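Long-range contacts in PbSGBP-B lipoprotein (Prevotella bryantii B14, PDB 6D2Y), which probably binds polysaccharides at the bacterial surface, as a lipoprotein of a polysaccharide utilization locus, and holds a magnesium ion in its glycan-binding domain: residues D244-S249 / Y258-N263; D250-S255 / I448-N453; E316-A321 / D390-V395. All coordinates share one frame; numbering follows the deposited sequence.

How the interactions relate
The three contacts illustrate how one beta sheet can hold a hairpin, a metal loop and a neighbouring strand together. Strand 449-458, used by interaction 2, lies between strand 258-261 of interaction 1 and strand 311-318 of interaction 3; the centre of interaction 2 is about 8 Å from the centres of interactions 1 and 3, which are themselves about 14 Å apart. Backbone bonds join the rows, as from Ile-451 N to Met-259 O and from Leu-318 N to Lys-450 O. The magnesium ion belongs to interaction 2, while the side chains of Tyr-258 and Trp-392 come, at their nearest atoms, to about 6 and 7 Å from the ion and touch each other.

Interaction 1: D244-S249 / Y258-N263; sequences DRIIQS and YMQIGN
Tyr-258 meets Gln-248 through both backbone and side chain, where strands 246-248 and 258-261 form the two arms of an antiparallel beta hairpin. Tyr-258 N donates to Gln-248 O (2.7 Å) and Gln-248 N to Tyr-258 O (3.1 Å), so the two are a hydrogen-bonded pair. Each side chain leaves the same face of the sheet with CG between the backbone N and the carbonyl carbon (chi1 58° for the tyrosine, 64° for the glutamine). They therefore run side by side, and Gln-248 NE2 gives Tyr-258 OH a bond of 3.0 Å close to the amide plane, although amide and ring stand 87° apart. Asp-250 OD2 is a further partner of the phenol oxygen. Met-259, present as selenomethionine, turns to the other face and packs its CG 4.1 Å from Ile-247 CG1. Gln-260 N donates to Ile-246 O at 2.9 Å. Its extended side chain lies alongside Ile-246, and NE2 bonds Gly-262 O in the carbonyl plane (2.7 Å), a hold that stays within segment 258-263. A water links Gln-260 O to Arg-245 NE and Ile-246 N; the guanidinium also bonds Ser-279 O through NH1. At Asn-263, ND2 approaches Ile-246 CD1 at 3.7 Å. The chemistry implies a hairpin closed by direct backbone bonds at Tyr-258 and Gln-260 and extended toward Arg-245 by a water bridge.

Interaction 2: D250-S255 / I448-N453; sequences DDTSLS and IIKIDN. With MG (magnesium ion), chain B.
Asp-452 and Ser-255 meet at a shared magnesium ion, a case of a loop and a strand joined through a metal. The aspartate CB stands 4.1 Å from the magnesium, and with CG anti to the backbone N (chi1 -177°) the carboxylate is carried out to it. Both oxygens bind: OD1 of Asp-452 at 2.4 Å from the magnesium and OD2 at 2.5 Å, a bidentate grip. OD1 also lies 3.3 Å from Ser-255 O, two acceptors brought together because each is a metal ligand; the serine carbonyl reaches the ion at 2.3 Å. A metal-bound water donates to Asn-453 OD1 (2.8 Å), so that asparagine acts as a second-shell residue. Asp-225, Asp-227 and Asn-257 complete the site. Earlier in the loop, Thr-252 is crossed at about a right angle by the extended Lys-450 chain, which donates from NZ to Thr-252 OG1 (3.1 Å). That hydroxyl in turn donates to the syn lone pair of Asp-250 OD1, which also accepts from Thr-252 N in an Asx turn. Between these two points Leu-254 CD2 rests 3.4 Å from Asn-453 ND2, whose polar partner is Glu-316. Strand 449-458 itself runs through the interior of the sheet, its backbone bonded to Met-259 and Ile-261 of strand 258-261 and to Glu-316 and Leu-318 of strand 311-318.

Interaction 3: E316-A321 / D390-V395; sequences EMLIPA and DKWVTV
Two antiparallel strands of the beta-sandwich domain, 311-318 and 393-398, pair here through Met-317 and Val-393, and the contact then runs on into the loops at their ends. Met-317 N donates to Val-393 O (2.8 Å) and Val-393 N to Met-317 O (3.0 Å), the mutual bonds of a hydrogen-bonded pair. On the same face, the SE of Met-317, a selenomethionine, packs against Val-395 CG2. The neighbouring non-hydrogen-bonded pair sends Glu-316 and Thr-394 to the other face, side by side. There Thr-394 OG1, itself hydrogen-bonded to Glu-141 N as well, donates to Glu-316 OE2 on its anti lone pair, while OE1 takes a salt bridge from Arg-455 and a bond from Asn-453; this setting would favour the ionised carboxylate. Trp-392 illustrates how one indole can be held from several directions. Leu-318 crosses it at about a right angle, its CD1 over the five-membered ring, 3.6 Å from the centroid and 26° off the normal, in a CH-pi contact. With chi1 at -157° the isobutyl group is turned so that CD1 reaches this ring, while CB lies over the centre of the indole on the same face. At the ring's edge Glu-316 O comes 3.6 Å from Trp-392 CZ3. Beyond the strands, Asp-390 OD2 accepts from Ala-321 N at 3.3 Å, from above the carboxylate plane. In the fold, strand 311-318 has strand 449-458 as its other neighbour, while Trp-392 NE1 bonds Thr-252 O and its ring touches Leu-254, so this strand pair borders the metal-binding loop.

Interaction 1: D244-S249 / Y258-N263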
ATOM      1  N   ASP A 244     -17.263  23.418  -8.831  1.00 40.43           N
ATOM      2  CA  ASP A 244     -17.813  22.106  -9.139  1.00 40.90           C
ATOM      3  C   ASP A 244     -16.993  21.416 -10.221  1.00 43.15           C
ATOM      4  O   ASP A 244     -16.599  22.033 -11.214  1.00 37.52           O
ATOM      5  CB  ASP A 244     -19.266  22.235  -9.595  1.00 44.54           C
ATOM      6  CG  ASP A 244     -20.088  23.119  -8.682  1.00 49.69           C
ATOM      7  OD1 ASP A 244     -19.956  22.987  -7.448  1.00 51.42           O
ATOM      8  OD2 ASP A 244     -20.870  23.945  -9.199  1.00 50.60           O
ATOM      9  N   ARG A 245     -16.751  20.125 -10.029  1.00 40.53           N
ATOM     10  CA  ARG A 245     -15.949  19.341 -10.951  1.00 40.78           C
ATOM     11  C   ARG A 245     -16.835  18.418 -11.776  1.00 39.00           C
ATOM     12  O   ARG A 245     -17.971  18.106 -11.407  1.00 40.69           O
ATOM     13  CB  ARG A 245     -14.890  18.528 -10.198  1.00 43.69           C
ATOM     14  CG  ARG A 245     -13.832  19.379  -9.515  1.00 47.11           C
ATOM     15  CD  ARG A 245     -12.650  19.664 -10.435  1.00 42.72           C
ATOM     16  NE  ARG A 245     -12.989  20.590 -11.514  1.00 42.61           N
ATOM     17  CZ  ARG A 245     -13.038  21.911 -11.378  1.00 47.00           C
ATOM     18  NH1 ARG A 245     -12.773  22.474 -10.206  1.00 46.50           N
ATOM     19  NH2 ARG A 245     -13.352  22.673 -12.418  1.00 48.02           N
ATOM     20  N   ILE A 246     -16.293  17.990 -12.916  1.00 38.20           N
ATOM     21  CA  ILE A 246     -17.001  17.067 -13.792  1.00 39.69           C
ATOM     22  C   ILE A 246     -17.231  15.749 -13.069  1.00 39.91           C
ATOM     23  O   ILE A 246     -16.312  15.184 -12.463  1.00 41.14           O
ATOM     24  CB  ILE A 246     -16.209  16.857 -15.091  1.00 36.60           C
ATOM     25  CG1 ILE A 246     -16.084  18.174 -15.862  1.00 36.83           C
ATOM     26  CG2 ILE A 246     -16.859  15.783 -15.946  1.00 37.84           C
ATOM     27  CD1 ILE A 246     -15.355  18.037 -17.182  1.00 42.06           C
ATOM     28  N   ILE A 247     -18.466  15.258 -13.122  1.00 39.60           N
ATOM     29  CA  ILE A 247     -18.825  13.944 -12.599  1.00 35.99           C
ATOM     30  C   ILE A 247     -19.725  13.299 -13.646  1.00 37.75           C
ATOM     31  O   ILE A 247     -20.869  13.729 -13.833  1.00 44.06           O
ATOM     32  CB  ILE A 247     -19.536  14.014 -11.238  1.00 37.97           C
ATOM     33  CG1 ILE A 247     -18.726  14.858 -10.245  1.00 40.94           C
ATOM     34  CG2 ILE A 247     -19.767  12.616 -10.687  1.00 36.75           C
ATOM     35  CD1 ILE A 247     -19.066  14.605  -8.788  1.00 39.86           C
ATOM     36  N   GLN A 248     -19.212  12.284 -14.335  1.00 35.77           N
ATOM     37  CA  GLN A 248     -19.925  11.700 -15.463  1.00 38.24           C
ATOM     38  C   GLN A 248     -19.473  10.258 -15.637  1.00 42.15           C
ATOM     39  O   GLN A 248     -18.557   9.784 -14.960  1.00 41.11           O
ATOM     40  CB  GLN A 248     -19.678  12.494 -16.746  1.00 42.63           C
ATOM     41  CG  GLN A 248     -18.222  12.467 -17.192  1.00 44.45           C
ATOM     42  CD  GLN A 248     -17.921  13.481 -18.273  1.00 45.89           C
ATOM     43  OE1 GLN A 248     -18.748  14.337 -18.584  1.00 48.08           O
ATOM     44  NE2 GLN A 248     -16.730  13.391 -18.852  1.00 50.32           N
ATOM     45  N   SER A 249     -20.126   9.571 -16.570  1.00 40.44           N
ATOM     46  CA  SER A 249     -19.777   8.204 -16.922  1.00 50.34           C
ATOM     47  C   SER A 249     -19.850   8.044 -18.432  1.00 49.58           C
ATOM     48  O   SER A 249     -20.743   8.603 -19.078  1.00 47.49           O
ATOM     49  CB  SER A 249     -20.709   7.191 -16.245  1.00 56.50           C
ATOM     50  OG  SER A 249     -21.998   7.223 -16.828  1.00 65.39           O
ATOM     51  N   TYR A 258     -17.446   8.818 -12.662  1.00 40.33           N
ATOM     52  CA  TYR A 258     -16.152   9.168 -12.106  1.00 38.63           C
ATOM     53  C   TYR A 258     -16.092  10.678 -11.937  1.00 38.01           C
ATOM     54  O   TYR A 258     -16.880  11.422 -12.525  1.00 39.61           O
ATOM     55  CB  TYR A 258     -14.996   8.694 -13.000  1.00 36.04           C
ATOM     56  CG  TYR A 258     -15.053   9.255 -14.405  1.00 37.45           C
ATOM     57  CD1 TYR A 258     -15.627   8.527 -15.440  1.00 38.39           C
ATOM     58  CD2 TYR A 258     -14.546  10.517 -14.695  1.00 37.56           C
ATOM     59  CE1 TYR A 258     -15.688   9.039 -16.725  1.00 38.54           C
ATOM     60  CE2 TYR A 258     -14.610  11.037 -15.972  1.00 41.08           C
ATOM     61  CZ  TYR A 258     -15.177  10.293 -16.984  1.00 36.51           C
ATOM     62  OH  TYR A 258     -15.231  10.812 -18.256  1.00 40.31           O
HETATM   63  N   MSE A 259     -15.137  11.125 -11.135  1.00 34.83           N
HETATM   64  CA  MSE A 259     -14.898  12.549 -10.960  1.00 35.26           C
HETATM   65  C   MSE A 259     -13.602  12.918 -11.666  1.00 38.88           C
HETATM   66  O   MSE A 259     -12.614  12.193 -11.571  1.00 44.23           O
HETATM   67  CB  MSE A 259     -14.865  12.897  -9.470  1.00 33.97           C
HETATM   68  CG  MSE A 259     -14.788  14.375  -9.128  1.00 33.93           C
HETATM   69 SE   MSE A 259     -13.001  15.131  -9.242  0.67 45.68          SE
HETATM   70  CE  MSE A 259     -12.236  14.291  -7.670  1.00 34.06           C
ATOM     71  N   GLN A 260     -13.609  14.033 -12.392  1.00 37.45           N
ATOM     72  CA  GLN A 260     -12.497  14.402 -13.256  1.00 39.49           C
ATOM     73  C   GLN A 260     -11.918  15.742 -12.830  1.00 38.86           C
ATOM     74  O   GLN A 260     -12.652  16.727 -12.689  1.00 39.50           O
ATOM     75  CB  GLN A 260     -12.933  14.466 -14.722  1.00 39.49           C
ATOM     76  CG  GLN A 260     -11.832  14.926 -15.667  1.00 45.12           C
ATOM     77  CD  GLN A 260     -12.299  15.005 -17.106  1.00 41.75           C
ATOM     78  OE1 GLN A 260     -12.792  14.028 -17.671  1.00 45.70           O
ATOM     79  NE2 GLN A 260     -12.124  16.169 -17.715  1.00 41.70           N
ATOM     80  N   ILE A 261     -10.603  15.771 -12.634  1.00 39.00           N
ATOM     81  CA  ILE A 261      -9.859  16.998 -12.373  1.00 44.26           C
ATOM     82  C   ILE A 261      -9.107  17.370 -13.642  1.00 52.04           C
ATOM     83  O   ILE A 261      -8.412  16.531 -14.230  1.00 53.00           O
ATOM     84  CB  ILE A 261      -8.895  16.824 -11.187  1.00 42.25           C
ATOM     85  CG1 ILE A 261      -9.658  16.440  -9.918  1.00 40.58           C
ATOM     86  CG2 ILE A 261      -8.080  18.085 -10.964  1.00 44.01           C
ATOM     87  CD1 ILE A 261      -8.757  16.167  -8.732  1.00 40.37           C
ATOM     88  N   GLY A 262      -9.244  18.623 -14.068  1.00 47.83           N
ATOM     89  CA  GLY A 262      -8.661  19.057 -15.319  1.00 38.64           C
ATOM     90  C   GLY A 262      -9.499  18.630 -16.512  1.00 43.28           C
ATOM     91  O   GLY A 262     -10.504  17.928 -16.397  1.00 50.05           O
ATOM     92  N   ASN A 263      -9.063  19.073 -17.687  1.00 42.60           N
ATOM     93  CA  ASN A 263      -9.756  18.757 -18.927  1.00 49.40           C
ATOM     94  C   ASN A 263      -8.789  18.960 -20.085  1.00 51.33           C
ATOM     95  O   ASN A 263      -7.664  19.431 -19.906  1.00 55.41           O
ATOM     96  CB  ASN A 263     -11.018  19.610 -19.100  1.00 50.75           C
ATOM     97  CG  ASN A 263     -12.091  18.908 -19.913  1.00 55.45           C
ATOM     98  OD1 ASN A 263     -11.846  17.862 -20.517  1.00 51.19           O
ATOM     99  ND2 ASN A 263     -13.289  19.482 -19.930  1.00 54.43           N
TER
HETATM  100  O   HOH W   1     -13.764  18.799 -13.666  1.00 46.46           O

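Interaction 2: D250-S255 / I448-N453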
ATOM      1  N   ASP A 250     -18.912   7.284 -18.984  1.00 43.17           N
ATOM      2  CA  ASP A 250     -18.872   7.020 -20.417  1.00 44.13           C
ATOM      3  C   ASP A 250     -18.055   5.744 -20.639  1.00 48.22           C
ATOM      4  O   ASP A 250     -17.947   4.905 -19.743  1.00 47.76           O
ATOM      5  CB  ASP A 250     -18.326   8.245 -21.171  1.00 38.92           C
ATOM      6  CG  ASP A 250     -17.005   8.746 -20.608  1.00 45.75           C
ATOM      7  OD1 ASP A 250     -16.152   7.916 -20.230  1.00 48.09           O
ATOM      8  OD2 ASP A 250     -16.821   9.979 -20.537  1.00 48.80           O
ATOM      9  N   ASP A 251     -17.475   5.609 -21.838  1.00 56.06           N
ATOM     10  CA  ASP A 251     -16.766   4.384 -22.201  1.00 61.32           C
ATOM     11  C   ASP A 251     -15.480   4.184 -21.410  1.00 55.97           C
ATOM     12  O   ASP A 251     -15.017   3.045 -21.286  1.00 59.23           O
ATOM     13  CB  ASP A 251     -16.448   4.379 -23.697  1.00 71.66           C
ATOM     14  CG  ASP A 251     -17.654   4.038 -24.546  1.00 89.16           C
ATOM     15  OD1 ASP A 251     -18.580   3.381 -24.023  1.00 91.91           O
ATOM     16  OD2 ASP A 251     -17.673   4.416 -25.737  1.00 95.81           O
ATOM     17  N   THR A 252     -14.886   5.254 -20.888  1.00 51.48           N
ATOM     18  CA  THR A 252     -13.677   5.150 -20.085  1.00 49.48           C
ATOM     19  C   THR A 252     -13.960   4.862 -18.616  1.00 50.29           C
ATOM     20  O   THR A 252     -13.016   4.824 -17.820  1.00 51.16           O
ATOM     21  CB  THR A 252     -12.858   6.439 -20.201  1.00 48.09           C
ATOM     22  OG1 THR A 252     -13.363   7.413 -19.270  1.00 43.05           O
ATOM     23  CG2 THR A 252     -12.938   7.000 -21.611  1.00 45.64           C
ATOM     24  N   SER A 253     -15.224   4.673 -18.243  1.00 45.41           N
ATOM     25  CA  SER A 253     -15.576   4.502 -16.840  1.00 41.48           C
ATOM     26  C   SER A 253     -15.022   3.196 -16.287  1.00 47.38           C
ATOM     27  O   SER A 253     -15.022   2.161 -16.961  1.00 48.25           O
ATOM     28  CB  SER A 253     -17.094   4.527 -16.667  1.00 38.67           C
ATOM     29  OG  SER A 253     -17.591   5.853 -16.637  1.00 43.57           O
ATOM     30  N   LEU A 254     -14.545   3.250 -15.045  1.00 47.82           N
ATOM     31  CA  LEU A 254     -14.218   2.032 -14.315  1.00 45.09           C
ATOM     32  C   LEU A 254     -15.479   1.380 -13.765  1.00 52.86           C
ATOM     33  O   LEU A 254     -15.680   0.169 -13.910  1.00 53.94           O
ATOM     34  CB  LEU A 254     -13.243   2.350 -13.182  1.00 43.13           C
ATOM     35  CG  LEU A 254     -13.061   1.269 -12.118  1.00 41.57           C
ATOM     36  CD1 LEU A 254     -12.204   0.131 -12.654  1.00 36.46           C
ATOM     37  CD2 LEU A 254     -12.462   1.864 -10.859  1.00 39.17           C
ATOM     38  N   SER A 255     -16.340   2.177 -13.130  1.00 51.13           N
ATOM     39  CA  SER A 255     -17.615   1.681 -12.619  1.00 48.95           C
ATOM     40  C   SER A 255     -18.528   2.894 -12.444  1.00 50.23           C
ATOM     41  O   SER A 255     -18.377   3.647 -11.478  1.00 47.10           O
ATOM     42  CB  SER A 255     -17.439   0.923 -11.314  1.00 48.94           C
ATOM     43  OG  SER A 255     -18.679   0.407 -10.864  1.00 48.91           O
ATOM     44  N   ILE A 448      -5.316  15.475 -17.159  1.00 49.58           N
ATOM     45  CA  ILE A 448      -6.664  14.964 -16.947  1.00 48.85           C
ATOM     46  C   ILE A 448      -6.561  13.836 -15.933  1.00 52.98           C
ATOM     47  O   ILE A 448      -5.895  12.824 -16.189  1.00 54.81           O
ATOM     48  CB  ILE A 448      -7.312  14.471 -18.249  1.00 46.65           C
ATOM     49  CG1 ILE A 448      -7.673  15.654 -19.151  1.00 48.09           C
ATOM     50  CG2 ILE A 448      -8.547  13.634 -17.937  1.00 45.83           C
ATOM     51  CD1 ILE A 448      -8.596  15.292 -20.305  1.00 45.99           C
ATOM     52  N   ILE A 449      -7.203  14.011 -14.784  1.00 44.20           N
ATOM     53  CA  ILE A 449      -7.166  13.036 -13.702  1.00 39.55           C
ATOM     54  C   ILE A 449      -8.596  12.634 -13.392  1.00 43.37           C
ATOM     55  O   ILE A 449      -9.384  13.445 -12.888  1.00 40.99           O
ATOM     56  CB  ILE A 449      -6.466  13.580 -12.451  1.00 40.53           C
ATOM     57  CG1 ILE A 449      -4.992  13.851 -12.741  1.00 41.43           C
ATOM     58  CG2 ILE A 449      -6.647  12.620 -11.283  1.00 41.53           C
ATOM     59  CD1 ILE A 449      -4.320  14.708 -11.700  1.00 42.65           C
ATOM     60  N   LYS A 450      -8.933  11.389 -13.692  1.00 39.93           N
ATOM     61  CA  LYS A 450     -10.239  10.839 -13.378  1.00 36.85           C
ATOM     62  C   LYS A 450     -10.128   9.998 -12.117  1.00 36.02           C
ATOM     63  O   LYS A 450      -9.240   9.150 -12.007  1.00 40.80           O
ATOM     64  CB  LYS A 450     -10.776  10.022 -14.551  1.00 39.60           C
ATOM     65  CG  LYS A 450     -10.862  10.840 -15.828  1.00 43.37           C
ATOM     66  CD  LYS A 450     -11.464  10.058 -16.983  1.00 46.59           C
ATOM     67  CE  LYS A 450     -11.573  10.937 -18.221  1.00 46.93           C
ATOM     68  NZ  LYS A 450     -12.028  10.167 -19.408  1.00 49.93           N
ATOM     69  N   ILE A 451     -11.014  10.250 -11.163  1.00 40.24           N
ATOM     70  CA  ILE A 451     -10.958   9.614  -9.855  1.00 37.40           C
ATOM     71  C   ILE A 451     -12.299   8.954  -9.584  1.00 40.44           C
ATOM     72  O   ILE A 451     -13.356   9.513  -9.898  1.00 42.84           O
ATOM     73  CB  ILE A 451     -10.606  10.640  -8.754  1.00 36.59           C
ATOM     74  CG1 ILE A 451      -9.168  11.121  -8.927  1.00 33.95           C
ATOM     75  CG2 ILE A 451     -10.809  10.051  -7.367  1.00 33.74           C
ATOM     76  CD1 ILE A 451      -8.811  12.326  -8.082  1.00 33.08           C
ATOM     77  N   ASP A 452     -12.255   7.752  -9.018  1.00 39.27           N
ATOM     78  CA  ASP A 452     -13.464   7.100  -8.548  1.00 43.55           C
ATOM     79  C   ASP A 452     -13.099   6.221  -7.357  1.00 41.34           C
ATOM     80  O   ASP A 452     -11.935   5.871  -7.152  1.00 43.98           O
ATOM     81  CB  ASP A 452     -14.135   6.302  -9.681  1.00 53.13           C
ATOM     82  CG  ASP A 452     -15.445   5.668  -9.258  1.00 56.79           C
ATOM     83  OD1 ASP A 452     -15.720   4.523  -9.673  1.00 58.15           O
ATOM     84  OD2 ASP A 452     -16.195   6.314  -8.499  1.00 49.84           O
ATOM     85  N   ASN A 453     -14.106   5.905  -6.546  1.00 50.39           N
ATOM     86  CA  ASN A 453     -13.957   4.987  -5.421  1.00 51.77           C
ATOM     87  C   ASN A 453     -13.018   5.536  -4.341  1.00 44.92           C
ATOM     88  O   ASN A 453     -12.128   4.841  -3.847  1.00 49.00           O
ATOM     89  CB  ASN A 453     -13.517   3.600  -5.887  1.00 51.71           C
ATOM     90  CG  ASN A 453     -14.480   2.996  -6.903  1.00 50.09           C
ATOM     91  OD1 ASN A 453     -15.698   3.168  -6.802  1.00 47.98           O
ATOM     92  ND2 ASN A 453     -13.941   2.265  -7.869  1.00 43.12           N
TER
HETATM   93 MG    MG B 501     -18.039   5.131  -9.806  1.00 26.21          MG
HETATM   94  O   HOH W   2     -17.798   3.505  -8.640  1.00 35.06           O

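Interaction 3: E316-A321 / D390-V395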
ATOM      1  N   GLU A 316      -9.309   4.777  -7.032  1.00 44.54           N
ATOM      2  CA  GLU A 316      -8.839   4.397  -8.355  1.00 46.87           C
ATOM      3  C   GLU A 316      -8.706   5.641  -9.225  1.00 43.89           C
ATOM      4  O   GLU A 316      -9.499   6.580  -9.121  1.00 45.43           O
ATOM      5  CB  GLU A 316      -9.783   3.389  -9.013  1.00 50.13           C
ATOM      6  CG  GLU A 316      -9.490   1.936  -8.662  1.00 41.56           C
ATOM      7  CD  GLU A 316      -9.932   1.570  -7.256  1.00 47.23           C
ATOM      8  OE1 GLU A 316     -11.048   1.960  -6.863  1.00 47.60           O
ATOM      9  OE2 GLU A 316      -9.166   0.887  -6.543  1.00 52.69           O
HETATM   10  N   MSE A 317      -7.692   5.639 -10.084  1.00 40.49           N
HETATM   11  CA  MSE A 317      -7.311   6.842 -10.816  1.00 44.59           C
HETATM   12  C   MSE A 317      -6.907   6.542 -12.258  1.00 50.05           C
HETATM   13  O   MSE A 317      -6.203   5.567 -12.531  1.00 45.55           O
HETATM   14  CB  MSE A 317      -6.166   7.543 -10.076  1.00 43.60           C
HETATM   15  CG  MSE A 317      -5.601   8.804 -10.719  1.00 43.74           C
HETATM   16 SE   MSE A 317      -4.056   9.356  -9.667  0.80 57.64          SE
HETATM   17  CE  MSE A 317      -3.693  11.114 -10.373  1.00 57.72           C
ATOM     18  N   LEU A 318      -7.365   7.385 -13.180  1.00 51.05           N
ATOM     19  CA  LEU A 318      -7.025   7.269 -14.590  1.00 44.61           C
ATOM     20  C   LEU A 318      -6.432   8.585 -15.062  1.00 41.18           C
ATOM     21  O   LEU A 318      -7.036   9.647 -14.874  1.00 47.97           O
ATOM     22  CB  LEU A 318      -8.256   6.911 -15.438  1.00 44.46           C
ATOM     23  CG  LEU A 318      -8.033   6.231 -16.797  1.00 45.14           C
ATOM     24  CD1 LEU A 318      -9.348   5.732 -17.360  1.00 47.88           C
ATOM     25  CD2 LEU A 318      -7.362   7.147 -17.810  1.00 49.75           C
ATOM     26  N   ILE A 319      -5.254   8.510 -15.673  1.00 42.29           N
ATOM     27  CA  ILE A 319      -4.652   9.642 -16.373  1.00 48.68           C
ATOM     28  C   ILE A 319      -4.400   9.222 -17.815  1.00 52.43           C
ATOM     29  O   ILE A 319      -3.583   8.322 -18.060  1.00 46.61           O
ATOM     30  CB  ILE A 319      -3.349  10.102 -15.704  1.00 50.59           C
ATOM     31  CG1 ILE A 319      -3.606  10.583 -14.277  1.00 55.63           C
ATOM     32  CG2 ILE A 319      -2.696  11.202 -16.524  1.00 43.45           C
ATOM     33  CD1 ILE A 319      -2.374  11.156 -13.617  1.00 55.82           C
ATOM     34  N   PRO A 320      -5.073   9.829 -18.792  1.00 56.29           N
ATOM     35  CA  PRO A 320      -4.833   9.459 -20.190  1.00 56.00           C
ATOM     36  C   PRO A 320      -3.391   9.725 -20.599  1.00 53.73           C
ATOM     37  O   PRO A 320      -2.745  10.658 -20.118  1.00 53.28           O
ATOM     38  CB  PRO A 320      -5.808  10.351 -20.967  1.00 56.88           C
ATOM     39  CG  PRO A 320      -6.868  10.706 -19.976  1.00 55.96           C
ATOM     40  CD  PRO A 320      -6.165  10.805 -18.657  1.00 58.93           C
ATOM     41  N   ALA A 321      -2.886   8.878 -21.499  1.00 62.20           N
ATOM     42  CA  ALA A 321      -1.516   9.032 -21.974  1.00 64.54           C
ATOM     43  C   ALA A 321      -1.311  10.364 -22.686  1.00 59.29           C
ATOM     44  O   ALA A 321      -0.221  10.940 -22.620  1.00 53.75           O
ATOM     45  CB  ALA A 321      -1.146   7.872 -22.900  1.00 67.43           C
ATOM     46  N   ASP A 390      -3.741   5.018 -19.648  1.00 51.38           N
ATOM     47  CA  ASP A 390      -5.180   4.895 -19.879  1.00 51.18           C
ATOM     48  C   ASP A 390      -5.800   3.713 -19.143  1.00 48.42           C
ATOM     49  O   ASP A 390      -6.870   3.235 -19.533  1.00 49.42           O
ATOM     50  CB  ASP A 390      -5.516   4.806 -21.373  1.00 57.49           C
ATOM     51  CG  ASP A 390      -4.871   5.908 -22.185  1.00 67.75           C
ATOM     52  OD1 ASP A 390      -3.776   5.675 -22.739  1.00 71.01           O
ATOM     53  OD2 ASP A 390      -5.460   7.007 -22.276  1.00 70.12           O
ATOM     54  N   LYS A 391      -5.157   3.225 -18.087  1.00 50.90           N
ATOM     55  CA  LYS A 391      -5.737   2.206 -17.227  1.00 52.78           C
ATOM     56  C   LYS A 391      -6.059   2.801 -15.864  1.00 49.64           C
ATOM     57  O   LYS A 391      -5.463   3.794 -15.436  1.00 43.18           O
ATOM     58  CB  LYS A 391      -4.798   1.005 -17.054  1.00 51.79           C
ATOM     59  CG  LYS A 391      -4.562   0.196 -18.322  1.00 53.23           C
ATOM     60  CD  LYS A 391      -3.313   0.664 -19.041  1.00 64.01           C
ATOM     61  CE  LYS A 391      -2.953  -0.248 -20.203  1.00 63.74           C
ATOM     62  NZ  LYS A 391      -1.694   0.194 -20.867  1.00 62.63           N
ATOM     63  N   TRP A 392      -7.021   2.180 -15.189  1.00 49.10           N
ATOM     64  CA  TRP A 392      -7.342   2.543 -13.818  1.00 46.44           C
ATOM     65  C   TRP A 392      -6.381   1.839 -12.869  1.00 47.71           C
ATOM     66  O   TRP A 392      -6.183   0.623 -12.963  1.00 48.60           O
ATOM     67  CB  TRP A 392      -8.785   2.167 -13.488  1.00 45.38           C
ATOM     68  CG  TRP A 392      -9.815   3.010 -14.179  1.00 44.38           C
ATOM     69  CD1 TRP A 392     -10.429   2.746 -15.370  1.00 47.79           C
ATOM     70  CD2 TRP A 392     -10.358   4.251 -13.716  1.00 41.21           C
ATOM     71  NE1 TRP A 392     -11.321   3.745 -15.675  1.00 47.43           N
ATOM     72  CE2 TRP A 392     -11.295   4.683 -14.676  1.00 44.84           C
ATOM     73  CE3 TRP A 392     -10.143   5.040 -12.581  1.00 40.65           C
ATOM     74  CZ2 TRP A 392     -12.017   5.869 -14.537  1.00 41.37           C
ATOM     75  CZ3 TRP A 392     -10.860   6.217 -12.445  1.00 41.91           C
ATOM     76  CH2 TRP A 392     -11.784   6.619 -13.418  1.00 41.83           C
ATOM     77  N   VAL A 393      -5.780   2.605 -11.962  1.00 48.79           N
ATOM     78  CA  VAL A 393      -4.868   2.074 -10.959  1.00 45.62           C
ATOM     79  C   VAL A 393      -5.340   2.527  -9.584  1.00 44.86           C
ATOM     80  O   VAL A 393      -5.932   3.599  -9.431  1.00 41.54           O
ATOM     81  CB  VAL A 393      -3.407   2.517 -11.208  1.00 46.71           C
ATOM     82  CG1 VAL A 393      -2.899   1.965 -12.537  1.00 40.45           C
ATOM     83  CG2 VAL A 393      -3.295   4.035 -11.176  1.00 49.01           C
ATOM     84  N   THR A 394      -5.084   1.691  -8.579  1.00 47.03           N
ATOM     85  CA  THR A 394      -5.461   1.992  -7.205  1.00 50.11           C
ATOM     86  C   THR A 394      -4.329   2.724  -6.498  1.00 49.96           C
ATOM     87  O   THR A 394      -3.188   2.252  -6.484  1.00 49.13           O
ATOM     88  CB  THR A 394      -5.820   0.713  -6.446  1.00 53.17           C
ATOM     89  OG1 THR A 394      -6.857   0.013  -7.151  1.00 48.77           O
ATOM     90  CG2 THR A 394      -6.282   1.038  -5.028  1.00 55.53           C
ATOM     91  N   VAL A 395      -4.651   3.874  -5.912  1.00 53.76           N
ATOM     92  CA  VAL A 395      -3.692   4.701  -5.192  1.00 53.62           C
ATOM     93  C   VAL A 395      -3.983   4.585  -3.703  1.00 52.14           C
ATOM     94  O   VAL A 395      -5.136   4.722  -3.276  1.00 56.09           O
ATOM     95  CB  VAL A 395      -3.760   6.164  -5.659  1.00 50.37           C
ATOM     96  CG1 VAL A 395      -2.877   7.048  -4.789  1.00 41.65           C
ATOM     97  CG2 VAL A 395      -3.358   6.268  -7.122  1.00 49.24           C
TER